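Local coordinates for protein MaoC-like dehydratase (PDB 3EXZ) that probably catalyses the hydration or dehydration of an acyl thioester, as do many hotdog-fold enzymes of the MaoC family, at residues S16-V21 and G95-V100; A24-F29 and L53-W58; S48-L53 and P89-P94; H59-T64 and V132-T137; H99-V104 and D124-R129. All blocks are in the same frame, centred on the assembly; numbering follows the deposited sequence.

How the interactions relate
Interactions 1 and 5 pair strand 97-109 with its two neighbours in the sheet; they share His99 and Val100, and their centres lie about 9 Å apart. Interaction 4 packs helix 57-72 against the same sheet, about 4 Å from the centre of the chain, and meets interaction 5 through the salt bridge Arg135 NH2 to Asp124 OD1, 2.8 Å. Interactions 2 and 3, with centres about 10 Å apart, share Leu53 and hold the loop that leads into this helix. Thr92 ties that region to the core: its OG1 lies 2.9 Å from Thr60 OG1 of interaction 4, a probable hydrogen bond. Interactions 2, 3 and 4 also touch the second subunit.

Interaction 1: residues S16-V21 and G95-V100; sequences SARHRV and GDELHV
Ser16 and Val100 close one end of this antiparallel pairing with two bonds: Ser16 N donates to Val100 O, and Val100 N reaches Ser16 OG at 2.7 Å, nearly straight at 170°. With OG lodged between the backbone N and the carbonyl carbon (chi1 80°), the hydroxyl can take that N-H while donating in turn to Ala17 O. His19 and Leu98 follow as a hydrogen-bonded pair, Arg20 and Glu97 as a non-hydrogen-bonded one. At the far end Gly95 N meets Val21 O at 2.6 Å; a CB on Gly95 would collide with the carbonyl before it. The tightly packed side is mostly apolar: Val21 CG2 rests on Leu98 CD1 at 3.6 Å, and His19 and Val100 touch Ile63 and Leu67 of helix 57-72. The opposite side faces solvent more and is built of long polar chains. Arg18, bent at chi2 and chi3, lays its guanidinium flat over one face of the His99 ring, planes 22° apart and centres 3.7 Å apart; Glu101 holds NE2 of that ring. Glu97 folds back so that OE2 meets the edge of the Arg20 guanidinium, a salt bridge of 3.2 Å to NH1, while OE1 lies 3.6 Å from Arg18 CB. With an alanine in place of Glu97, the Arg20 guanidinium would probably lose its charged mate on the sheet and be set freer to turn. One face towards the long helix and one towards solvent is the pattern of the curved antiparallel sheet of the hotdog fold.

Interaction 2: residues A24-F29 and L53-W58; sequences AAIKAF and LAASGW
Ile26 and Phe29 of helix 23-33 make a buried, largely apolar contact with the loop before helix 57-72 and the first turn of that helix, where Leu53, Ala55 and Trp58 receive them. Ile26 does most of the work. Its CG2 branch, anti to the backbone N, lies 3.6 Å from Ala54 O and 3.7 Å from Ala55 CA, while CG1 reaches Ala55 CB at 3.9 Å. Leu53 CD1 sits beside this residue, 4.2 Å from Ile26 CG2, and is also brushed by CE of Lys27, whose extended chain crosses Leu53 at about a right angle before its amine pairs with Glu42. One turn on, Phe29 swings CG anti to its own N (chi1 -175°), and this carries the ring to the start of the next helix: CZ comes to 3.5 Å from Trp58 O. The same ring stacks on His59 and touches Phe29 of the second subunit, so this end of the contact reaches the dimer interface. Polar atoms are served separately. One water bridges the segments, donating to Ile26 O at 3.1 Å and accepting from Ser56 N at 2.9 Å. Ser56 is the N-cap of helix 57-72, its OG accepting from Trp58 N at 3.1 Å and also bonded to the Asp34 carboxylate. The chemistry thus divides: shape and apolar fit hold the helix against the loop, while the water and the cap satisfy main-chain groups at the point where the loop becomes helix.

Interaction 3: residues S48-L53 and P89-P94; sequences SLFGGL and PNPTRP
Phe50, the first residue of 48-53 to meet 89-94, is the third residue of a type I beta turn from Ser48 to Gly51, closed by Gly51 N to Ser48 O. The edge of its ring faces Pro91, CD1 to CB at 4.3 Å, while the ring also meets Phe38 and His39 and packs on Ile80 of the second subunit. Its carbonyl does more: Phe50 O is gripped end-on by both terminal nitrogens of Arg93, NH2 at 3.0 Å and in the carbonyl plane, NH1 at 3.1 Å and above it. Arg93 bends at chi2 (-66°) and then runs extended, which brings its end to this loop. At Gly52 a CB would jam against the preceding carbonyl and point at Arg93 NH1, which suits glycine. Leu53 O takes a further bond from Arg93 NH1 at 3.2 Å, coming from well above its carbonyl plane, and Leu53 CD1 touches Pro94 CG at 3.8 Å. Both carbonyl oxygens lie in the guanidinium plane, and Pro91 CB covers one face of it, so the group's orientation is fixed. One arginine thus clasps a turn through its main-chain carbonyls, tying the loop before the long helix of the hotdog fold to the loop that enters strand 97-109.

Interaction 4: residues H59-T64 and V132-T137; sequences HTAAIT and VVQRST
Gln134 holds CG anti to its backbone N (chi1 -176°) and stays extended beyond it, which carries its amide from the strand across to Ala61 and Thr64 of the helix. Thr60 answers with chi1 at -65°: its methyl CG2, anti to the N, turns to the strand and lies 3.8 Å from Gln134 CB and 3.9 Å from Val133 CG2, the two chains of Thr60 and Gln134 sliding past each other in opposite directions. The end of the Gln134 chain lies beside Ala61, though which amide atom faces it is doubtful. Thr64 is gripped within its own helix, where OG1 donates to Thr60 O at 2.9 Å, while Thr64 N reaches the same oxygen from the other face of its plane. OG1 is also bonded to Thr125 OG1 on the sheet, and Thr60 OG1 is bonded to Thr92 OG1. A valine in place of Thr64 would probably leave Thr125 OG1 without this partner and strip Thr60 O of one of its two donors. The strand turns a corner at Val133, and Val133 with Gln134 faces Thr125 as a classic beta bulge. Seen as elements, helix segment 59-64 passes over strand segment 134-137 with axes 9.6 Å apart and 61° between their directions. Strands 116-126 and 81-87 flank the site, Gln134 touching Thr125 on the one and Leu86 on the other, while Trp58 of the second subunit packs on Ala61, and Phe33 of that subunit on Ala62 and Ile63.

Interaction 5: residues H99-V104 and D124-R129; sequences HVETTV and DTLNQR
His99 and Leu126 form a hydrogen-bonded antiparallel pair, as do Glu101 and Asp124, with Val100 and Thr125 as the non-hydrogen-bonded pair between them. This is the open end of the hairpin of strands 97-109 and 116-126 in the hotdog sheet. Leu126 N gives to His99 O at 3.0 Å, and Glu101 N to Asp124 O at 2.9 Å. On the face of His99, Glu101 and Leu126, the leucine methyl CD1 fits against both neighbours across the strands, 3.7 Å from His99 CE1 and 3.5 Å from Glu101 OE2. The histidine is locked beside it: with CG between the backbone N and the carbonyl carbon (chi1 74°), the ring turns along its own strand, and NE2 donates to Glu101 OE2 at 3.1 Å. That bond is straight (173°) and lies in the ring plane, though the carboxylate is met from above its own plane; it fixes the ring's rotation. The other face is inward and mostly apolar, Val100 CG2 lying 4.0 Å from Thr125 CG2, with Thr64 and Leu68 of helix 57-72 over Val100. The Asp124 carboxylate is engaged by Arg135 on the next strand. Past Leu126 the strand ends in an Asx turn, where Asn127 OD1 accepts from Arg129 N at 3.0 Å.

Interaction 1: residues S16-V21 and G95-V100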
# COMPACT_ATOMS: atom_id res chain seq x y z
N SER A 16 10.08 -2.87 15.28
CA SER A 16 10.07 -4.18 14.66
C SER A 16 11.49 -4.74 14.53
O SER A 16 12.47 -4.05 14.80
CB SER A 16 9.49 -4.09 13.24
OG SER A 16 10.47 -3.61 12.31
N ALA A 17 11.56 -6.02 14.16
CA ALA A 17 12.83 -6.66 13.88
C ALA A 17 13.21 -6.14 12.46
O ALA A 17 12.46 -5.38 11.83
CB ALA A 17 12.71 -8.16 13.90
N ARG A 18 14.36 -6.58 11.97
CA ARG A 18 14.89 -6.10 10.71
C ARG A 18 14.65 -7.00 9.52
O ARG A 18 14.39 -8.18 9.67
CB ARG A 18 16.40 -5.84 10.89
CG ARG A 18 16.79 -4.36 11.09
CD ARG A 18 17.31 -4.06 12.49
NE ARG A 18 16.27 -3.52 13.37
CZ ARG A 18 16.38 -2.38 14.05
NH1 ARG A 18 17.48 -1.63 13.93
NH2 ARG A 18 15.40 -1.97 14.84
N HIS A 19 14.72 -6.42 8.33
CA HIS A 19 14.54 -7.20 7.13
C HIS A 19 15.48 -6.64 6.06
O HIS A 19 15.55 -5.43 5.85
CB HIS A 19 13.08 -7.14 6.65
CG HIS A 19 12.84 -7.81 5.34
ND1 HIS A 19 12.57 -9.16 5.23
CD2 HIS A 19 12.82 -7.32 4.08
CE1 HIS A 19 12.38 -9.46 3.96
NE2 HIS A 19 12.53 -8.36 3.24
N ARG A 20 16.22 -7.53 5.40
CA ARG A 20 17.14 -7.11 4.35
C ARG A 20 16.51 -7.24 2.96
O ARG A 20 16.03 -8.31 2.56
CB ARG A 20 18.44 -7.92 4.40
CG ARG A 20 19.62 -7.20 3.76
CD ARG A 20 20.87 -8.06 3.72
NE ARG A 20 21.99 -7.36 3.09
CZ ARG A 20 22.69 -6.39 3.68
NH1 ARG A 20 22.40 -6.00 4.91
NH2 ARG A 20 23.68 -5.80 3.02
N VAL A 21 16.51 -6.14 2.21
CA VAL A 21 15.96 -6.12 0.86
C VAL A 21 17.02 -6.46 -0.20
O VAL A 21 18.03 -5.77 -0.33
CB VAL A 21 15.36 -4.74 0.50
CG1 VAL A 21 14.67 -4.81 -0.86
CG2 VAL A 21 14.36 -4.31 1.56
N GLY A 95 20.09 -4.22 -0.73
CA GLY A 95 21.09 -4.20 0.34
C GLY A 95 20.63 -3.45 1.58
O GLY A 95 21.29 -3.49 2.61
N ASP A 96 19.47 -2.79 1.50
CA ASP A 96 18.97 -2.01 2.62
C ASP A 96 18.42 -2.83 3.78
O ASP A 96 17.74 -3.83 3.57
CB ASP A 96 17.88 -1.03 2.14
CG ASP A 96 18.45 0.27 1.54
OD1 ASP A 96 19.68 0.39 1.40
OD2 ASP A 96 17.64 1.17 1.21
N GLU A 97 18.76 -2.43 5.01
CA GLU A 97 18.21 -3.10 6.18
C GLU A 97 17.05 -2.23 6.67
O GLU A 97 17.25 -1.08 7.09
CB GLU A 97 19.22 -3.21 7.32
CG GLU A 97 20.26 -4.30 7.11
CD GLU A 97 19.84 -5.65 7.65
OE1 GLU A 97 19.36 -5.69 8.81
OE2 GLU A 97 19.98 -6.67 6.93
N LEU A 98 15.85 -2.77 6.61
CA LEU A 98 14.68 -2.03 7.05
C LEU A 98 14.13 -2.54 8.38
O LEU A 98 14.19 -3.74 8.70
CB LEU A 98 13.54 -2.15 6.02
CG LEU A 98 13.86 -1.85 4.55
CD1 LEU A 98 12.60 -1.96 3.70
CD2 LEU A 98 14.47 -0.45 4.43
N HIS A 99 13.62 -1.61 9.17
CA HIS A 99 12.92 -1.93 10.40
C HIS A 99 11.87 -0.84 10.54
O HIS A 99 12.00 0.25 9.95
CB HIS A 99 13.83 -1.98 11.62
CG HIS A 99 14.25 -0.64 12.10
ND1 HIS A 99 15.18 0.13 11.44
CD2 HIS A 99 13.83 0.10 13.15
CE1 HIS A 99 15.31 1.29 12.06
NE2 HIS A 99 14.50 1.29 13.11
N VAL A 100 10.81 -1.11 11.29
CA VAL A 100 9.76 -0.11 11.44
C VAL A 100 9.63 0.42 12.85
O VAL A 100 9.72 -0.33 13.82
CB VAL A 100 8.39 -0.69 11.02
CG1 VAL A 100 7.35 0.44 10.95
CG2 VAL A 100 8.51 -1.40 9.67

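Interaction 2: residues A24-F29 and L53-W58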
# COMPACT_ATOMS: atom_id res chain seq x y z
N ALA A 24 17.04 -9.54 -6.13
CA ALA A 24 16.16 -10.56 -6.69
C ALA A 24 14.74 -10.52 -6.12
O ALA A 24 13.78 -10.84 -6.82
CB ALA A 24 16.77 -11.96 -6.47
N ALA A 25 14.62 -10.13 -4.85
CA ALA A 25 13.31 -10.03 -4.19
C ALA A 25 12.58 -8.78 -4.73
O ALA A 25 11.36 -8.77 -4.86
CB ALA A 25 13.49 -9.95 -2.67
N ILE A 26 13.33 -7.74 -5.05
CA ILE A 26 12.75 -6.53 -5.62
C ILE A 26 12.15 -6.91 -7.00
O ILE A 26 10.99 -6.58 -7.29
CB ILE A 26 13.82 -5.43 -5.77
CG1 ILE A 26 14.20 -4.94 -4.37
CG2 ILE A 26 13.30 -4.31 -6.65
CD1 ILE A 26 15.31 -3.90 -4.33
N LYS A 27 12.92 -7.62 -7.83
CA LYS A 27 12.48 -8.02 -9.17
C LYS A 27 11.34 -9.04 -9.14
O LYS A 27 10.41 -8.98 -9.96
CB LYS A 27 13.66 -8.58 -9.96
CG LYS A 27 14.80 -7.57 -10.10
CD LYS A 27 15.97 -8.15 -10.86
CE LYS A 27 17.05 -7.11 -11.05
NZ LYS A 27 18.33 -7.69 -11.54
N ALA A 28 11.42 -9.99 -8.21
CA ALA A 28 10.36 -10.99 -8.04
C ALA A 28 9.04 -10.26 -7.70
O ALA A 28 8.02 -10.49 -8.35
CB ALA A 28 10.74 -11.99 -6.93
N PHE A 29 9.03 -9.39 -6.69
CA PHE A 29 7.80 -8.68 -6.36
C PHE A 29 7.35 -7.74 -7.51
O PHE A 29 6.18 -7.71 -7.88
CB PHE A 29 7.95 -7.84 -5.10
CG PHE A 29 6.68 -7.18 -4.64
CD1 PHE A 29 5.89 -7.77 -3.66
CD2 PHE A 29 6.24 -5.99 -5.22
CE1 PHE A 29 4.72 -7.14 -3.21
CE2 PHE A 29 5.08 -5.36 -4.78
CZ PHE A 29 4.30 -5.95 -3.79
N LEU A 53 18.43 0.67 -9.33
CA LEU A 53 17.36 -0.19 -8.88
C LEU A 53 16.73 0.34 -7.60
O LEU A 53 17.43 0.73 -6.67
CB LEU A 53 17.87 -1.62 -8.61
CG LEU A 53 17.19 -2.83 -9.29
CD1 LEU A 53 17.11 -3.99 -8.29
CD2 LEU A 53 15.80 -2.47 -9.79
N ALA A 54 15.40 0.40 -7.58
CA ALA A 54 14.69 0.79 -6.38
C ALA A 54 13.52 -0.19 -6.27
O ALA A 54 13.08 -0.77 -7.27
CB ALA A 54 14.18 2.21 -6.45
N ALA A 55 13.06 -0.42 -5.05
CA ALA A 55 11.94 -1.32 -4.86
C ALA A 55 10.64 -0.54 -5.09
O ALA A 55 10.60 0.69 -4.97
CB ALA A 55 11.96 -1.89 -3.43
N SER A 56 9.60 -1.25 -5.48
CA SER A 56 8.29 -0.64 -5.66
C SER A 56 7.83 -0.13 -4.27
O SER A 56 8.09 -0.78 -3.24
CB SER A 56 7.29 -1.71 -6.12
OG SER A 56 5.95 -1.25 -6.03
N GLY A 57 7.19 1.04 -4.24
CA GLY A 57 6.67 1.58 -3.00
C GLY A 57 5.71 0.55 -2.41
O GLY A 57 5.59 0.43 -1.18
N TRP A 58 5.05 -0.24 -3.27
CA TRP A 58 4.09 -1.26 -2.83
C TRP A 58 4.77 -2.50 -2.26
O TRP A 58 4.18 -3.26 -1.50
CB TRP A 58 3.14 -1.60 -3.97
CG TRP A 58 2.43 -0.37 -4.39
CD1 TRP A 58 2.62 0.34 -5.54
CD2 TRP A 58 1.45 0.34 -3.63
NE1 TRP A 58 1.82 1.45 -5.55
CE2 TRP A 58 1.08 1.47 -4.39
CE3 TRP A 58 0.83 0.11 -2.40
CZ2 TRP A 58 0.13 2.40 -3.94
CZ3 TRP A 58 -0.12 1.03 -1.95
CH2 TRP A 58 -0.46 2.16 -2.72
O HOH W 1 9.95 -4.14 -5.73

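Interaction 3: residues S48-L53 and P89-P94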
# COMPACT_ATOMS: atom_id res chain seq x y z
N SER A 48 16.50 6.36 -14.98
CA SER A 48 15.21 6.83 -14.47
C SER A 48 15.44 7.83 -13.34
O SER A 48 16.58 8.12 -12.97
CB SER A 48 14.40 5.66 -13.91
OG SER A 48 15.02 5.12 -12.75
N LEU A 49 14.34 8.37 -12.79
CA LEU A 49 14.42 9.30 -11.67
C LEU A 49 15.10 8.63 -10.47
O LEU A 49 15.80 9.29 -9.69
CB LEU A 49 13.03 9.77 -11.24
CG LEU A 49 12.38 10.91 -12.03
CD1 LEU A 49 11.30 11.58 -11.18
CD2 LEU A 49 13.45 11.93 -12.43
N PHE A 50 14.89 7.32 -10.32
CA PHE A 50 15.47 6.55 -9.23
C PHE A 50 16.99 6.42 -9.42
O PHE A 50 17.72 6.21 -8.45
CB PHE A 50 14.85 5.14 -9.19
CG PHE A 50 13.38 5.13 -8.86
CD1 PHE A 50 12.94 5.17 -7.54
CD2 PHE A 50 12.42 5.12 -9.88
CE1 PHE A 50 11.57 5.20 -7.24
CE2 PHE A 50 11.06 5.15 -9.59
CZ PHE A 50 10.63 5.19 -8.26
N GLY A 51 17.44 6.56 -10.66
CA GLY A 51 18.86 6.43 -10.96
C GLY A 51 19.44 5.22 -10.26
O GLY A 51 20.31 5.36 -9.40
N GLY A 52 18.97 4.03 -10.63
CA GLY A 52 19.42 2.79 -10.00
C GLY A 52 18.23 1.97 -9.51
O GLY A 52 17.13 2.49 -9.31
N LEU A 53 18.43 0.67 -9.33
CA LEU A 53 17.36 -0.19 -8.88
C LEU A 53 16.73 0.34 -7.60
O LEU A 53 17.43 0.73 -6.67
CB LEU A 53 17.87 -1.62 -8.61
CG LEU A 53 17.19 -2.83 -9.29
CD1 LEU A 53 17.11 -3.99 -8.29
CD2 LEU A 53 15.80 -2.47 -9.79
N PRO A 89 9.37 8.94 1.14
CA PRO A 89 10.36 10.03 1.03
C PRO A 89 11.64 9.66 0.30
O PRO A 89 12.13 10.43 -0.54
CB PRO A 89 10.64 10.40 2.49
CG PRO A 89 9.41 9.91 3.24
CD PRO A 89 9.07 8.63 2.54
N ASN A 90 12.21 8.50 0.64
CA ASN A 90 13.42 8.04 -0.02
C ASN A 90 13.20 6.66 -0.61
O ASN A 90 12.42 5.85 -0.10
CB ASN A 90 14.61 8.01 0.96
CG ASN A 90 14.89 9.37 1.59
OD1 ASN A 90 14.25 9.76 2.56
ND2 ASN A 90 15.85 10.10 1.02
N PRO A 91 13.87 6.37 -1.74
CA PRO A 91 13.77 5.08 -2.42
C PRO A 91 14.28 3.97 -1.52
O PRO A 91 15.10 4.21 -0.64
CB PRO A 91 14.69 5.24 -3.63
CG PRO A 91 14.73 6.71 -3.88
CD PRO A 91 14.73 7.31 -2.49
N THR A 92 13.77 2.75 -1.73
CA THR A 92 14.26 1.59 -0.99
C THR A 92 15.21 0.91 -1.97
O THR A 92 14.85 0.60 -3.11
CB THR A 92 13.16 0.61 -0.60
OG1 THR A 92 12.31 1.23 0.37
CG2 THR A 92 13.77 -0.66 0.01
N ARG A 93 16.43 0.67 -1.52
CA ARG A 93 17.51 0.12 -2.33
C ARG A 93 17.90 -1.29 -1.98
O ARG A 93 17.71 -1.71 -0.84
CB ARG A 93 18.75 0.97 -2.16
CG ARG A 93 18.60 2.47 -2.38
CD ARG A 93 18.28 2.76 -3.84
NE ARG A 93 18.26 4.19 -4.13
CZ ARG A 93 18.03 4.70 -5.34
NH1 ARG A 93 17.79 3.90 -6.36
NH2 ARG A 93 18.05 6.02 -5.52
N PRO A 94 18.48 -2.04 -2.95
CA PRO A 94 18.93 -3.42 -2.73
C PRO A 94 20.04 -3.28 -1.67
O PRO A 94 20.84 -2.34 -1.73
CB PRO A 94 19.51 -3.83 -4.08
CG PRO A 94 18.85 -2.94 -5.07
CD PRO A 94 18.65 -1.63 -4.36

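Interaction 4: residues H59-T64 and V132-T137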
# COMPACT_ATOMS: atom_id res chain seq x y z
N HIS A 59 6.04 -2.68 -2.62
CA HIS A 59 6.83 -3.79 -2.10
C HIS A 59 7.28 -3.35 -0.69
O HIS A 59 7.21 -4.13 0.27
CB HIS A 59 8.03 -4.05 -3.02
CG HIS A 59 8.88 -5.20 -2.58
ND1 HIS A 59 10.14 -5.41 -3.08
CD2 HIS A 59 8.64 -6.22 -1.72
CE1 HIS A 59 10.65 -6.51 -2.55
NE2 HIS A 59 9.76 -7.02 -1.71
N THR A 60 7.72 -2.10 -0.55
CA THR A 60 8.11 -1.54 0.74
C THR A 60 6.90 -1.57 1.70
O THR A 60 7.04 -1.92 2.87
CB THR A 60 8.63 -0.10 0.57
OG1 THR A 60 9.84 -0.15 -0.19
CG2 THR A 60 8.94 0.55 1.92
N ALA A 61 5.71 -1.23 1.20
CA ALA A 61 4.50 -1.24 2.03
C ALA A 61 4.18 -2.67 2.50
O ALA A 61 3.81 -2.87 3.67
CB ALA A 61 3.29 -0.63 1.24
N ALA A 62 4.33 -3.67 1.62
CA ALA A 62 4.07 -5.08 1.97
C ALA A 62 5.05 -5.59 3.04
O ALA A 62 4.65 -6.27 3.98
CB ALA A 62 4.14 -5.96 0.72
N ILE A 63 6.34 -5.29 2.86
CA ILE A 63 7.39 -5.65 3.82
C ILE A 63 7.08 -4.95 5.16
O ILE A 63 7.29 -5.52 6.24
CB ILE A 63 8.78 -5.19 3.31
CG1 ILE A 63 9.22 -6.08 2.16
CG2 ILE A 63 9.82 -5.21 4.43
CD1 ILE A 63 10.48 -5.59 1.45
N THR A 64 6.59 -3.72 5.09
CA THR A 64 6.25 -2.99 6.31
C THR A 64 5.14 -3.73 7.06
O THR A 64 5.22 -3.89 8.27
CB THR A 64 5.81 -1.55 6.01
OG1 THR A 64 6.95 -0.80 5.57
CG2 THR A 64 5.23 -0.88 7.26
N VAL A 132 13.89 7.69 6.08
CA VAL A 132 12.55 7.14 5.99
C VAL A 132 12.21 6.73 4.56
O VAL A 132 12.11 7.59 3.67
CB VAL A 132 11.50 8.17 6.46
CG1 VAL A 132 10.11 7.56 6.45
CG2 VAL A 132 11.86 8.67 7.86
N VAL A 133 12.05 5.42 4.32
CA VAL A 133 11.66 4.95 2.99
C VAL A 133 10.13 4.84 2.88
O VAL A 133 9.59 4.63 1.79
CB VAL A 133 12.33 3.60 2.60
CG1 VAL A 133 13.85 3.79 2.62
CG2 VAL A 133 11.90 2.48 3.53
N GLN A 134 9.44 4.97 4.00
CA GLN A 134 7.98 4.97 3.99
C GLN A 134 7.41 5.45 5.30
O GLN A 134 7.93 5.13 6.37
CB GLN A 134 7.38 3.58 3.71
CG GLN A 134 5.85 3.59 3.59
CD GLN A 134 5.23 2.21 3.40
OE1 GLN A 134 4.69 1.62 4.35
NE2 GLN A 134 5.30 1.69 2.18
N ARG A 135 6.36 6.27 5.21
CA ARG A 135 5.65 6.68 6.40
C ARG A 135 4.19 6.33 6.11
O ARG A 135 3.64 6.68 5.06
CB ARG A 135 5.77 8.17 6.70
CG ARG A 135 4.69 8.65 7.67
CD ARG A 135 5.01 10.04 8.17
NE ARG A 135 6.18 10.05 9.03
CZ ARG A 135 6.58 11.09 9.75
NH1 ARG A 135 5.89 12.23 9.71
NH2 ARG A 135 7.67 11.01 10.50
N SER A 136 3.60 5.60 7.04
CA SER A 136 2.22 5.18 6.95
C SER A 136 1.51 5.62 8.23
O SER A 136 1.77 5.08 9.30
CB SER A 136 2.16 3.66 6.78
OG SER A 136 0.83 3.20 6.62
N THR A 137 0.65 6.64 8.13
CA THR A 137 -0.13 7.11 9.27
C THR A 137 -1.46 6.37 9.07
O THR A 137 -2.34 6.80 8.32
CB THR A 137 -0.32 8.63 9.24
OG1 THR A 137 0.97 9.25 9.23
CG2 THR A 137 -1.09 9.11 10.47

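Interaction 5: residues H99-V104 and D124-R129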
# COMPACT_ATOMS: atom_id res chain seq x y z
N HIS A 99 13.62 -1.61 9.17
CA HIS A 99 12.92 -1.93 10.40
C HIS A 99 11.87 -0.84 10.54
O HIS A 99 12.00 0.25 9.95
CB HIS A 99 13.83 -1.98 11.62
CG HIS A 99 14.25 -0.64 12.10
ND1 HIS A 99 15.18 0.13 11.44
CD2 HIS A 99 13.83 0.10 13.15
CE1 HIS A 99 15.31 1.29 12.06
NE2 HIS A 99 14.50 1.29 13.11
N VAL A 100 10.81 -1.11 11.29
CA VAL A 100 9.76 -0.11 11.44
C VAL A 100 9.63 0.42 12.85
O VAL A 100 9.72 -0.33 13.82
CB VAL A 100 8.39 -0.69 11.02
CG1 VAL A 100 7.35 0.44 10.95
CG2 VAL A 100 8.51 -1.40 9.67
N GLU A 101 9.47 1.74 12.95
CA GLU A 101 9.26 2.41 14.24
C GLU A 101 7.83 3.00 14.26
O GLU A 101 7.51 3.95 13.52
CB GLU A 101 10.30 3.51 14.47
CG GLU A 101 11.63 2.97 14.97
CD GLU A 101 12.71 4.03 15.05
OE1 GLU A 101 12.37 5.23 15.10
OE2 GLU A 101 13.91 3.65 15.07
N THR A 102 6.96 2.45 15.10
CA THR A 102 5.57 2.90 15.16
C THR A 102 5.21 3.70 16.41
O THR A 102 5.61 3.34 17.52
CB THR A 102 4.61 1.67 15.03
OG1 THR A 102 4.97 0.91 13.87
CG2 THR A 102 3.15 2.12 14.88
N THR A 103 4.48 4.80 16.22
CA THR A 103 4.05 5.64 17.33
C THR A 103 2.54 5.82 17.33
O THR A 103 1.94 6.07 16.28
CB THR A 103 4.67 7.08 17.25
OG1 THR A 103 6.10 6.99 17.17
CG2 THR A 103 4.29 7.91 18.49
N VAL A 104 1.91 5.66 18.50
CA VAL A 104 0.47 5.86 18.65
C VAL A 104 0.29 7.39 18.79
O VAL A 104 0.82 8.02 19.71
CB VAL A 104 -0.08 5.17 19.92
CG1 VAL A 104 -1.59 5.37 20.01
CG2 VAL A 104 0.26 3.69 19.89
N ASP A 124 7.05 4.51 10.65
CA ASP A 124 8.11 5.01 9.79
C ASP A 124 9.05 3.84 9.51
O ASP A 124 9.61 3.23 10.44
CB ASP A 124 8.88 6.15 10.47
CG ASP A 124 8.13 7.47 10.42
OD1 ASP A 124 8.65 8.46 10.98
OD2 ASP A 124 7.03 7.53 9.83
N THR A 125 9.19 3.49 8.24
CA THR A 125 10.08 2.41 7.83
C THR A 125 11.41 3.08 7.51
O THR A 125 11.48 3.99 6.68
CB THR A 125 9.54 1.67 6.61
OG1 THR A 125 8.12 1.49 6.79
CG2 THR A 125 10.22 0.29 6.46
N LEU A 126 12.46 2.64 8.19
CA LEU A 126 13.77 3.24 8.02
C LEU A 126 14.83 2.25 7.55
O LEU A 126 14.74 1.05 7.86
CB LEU A 126 14.26 3.80 9.36
CG LEU A 126 13.27 4.55 10.27
CD1 LEU A 126 13.85 4.67 11.68
CD2 LEU A 126 12.97 5.93 9.70
N ASN A 127 15.80 2.75 6.80
CA ASN A 127 16.92 1.91 6.40
C ASN A 127 18.06 2.15 7.41
O ASN A 127 17.91 2.92 8.38
CB ASN A 127 17.41 2.21 4.98
CG ASN A 127 17.74 3.66 4.75
OD1 ASN A 127 18.11 4.39 5.67
ND2 ASN A 127 17.62 4.08 3.49
N GLN A 128 19.21 1.51 7.20
CA GLN A 128 20.35 1.61 8.11
C GLN A 128 20.96 3.00 8.23
O GLN A 128 21.75 3.25 9.14
CB GLN A 128 21.43 0.60 7.72
CG GLN A 128 21.89 0.72 6.28
CD GLN A 128 21.14 -0.23 5.36
OE1 GLN A 128 20.00 0.03 4.96
NE2 GLN A 128 21.78 -1.35 5.04
N ARG A 129 20.60 3.88 7.31
CA ARG A 129 21.11 5.24 7.33
C ARG A 129 20.18 6.19 8.09
O ARG A 129 20.42 7.39 8.15
CB ARG A 129 21.33 5.75 5.91
CG ARG A 129 22.75 5.56 5.41
CD ARG A 129 22.84 4.42 4.41
NE ARG A 129 22.10 4.70 3.19
CZ ARG A 129 22.36 5.70 2.35
NH1 ARG A 129 23.37 6.53 2.60
NH2 ARG A 129 21.62 5.88 1.27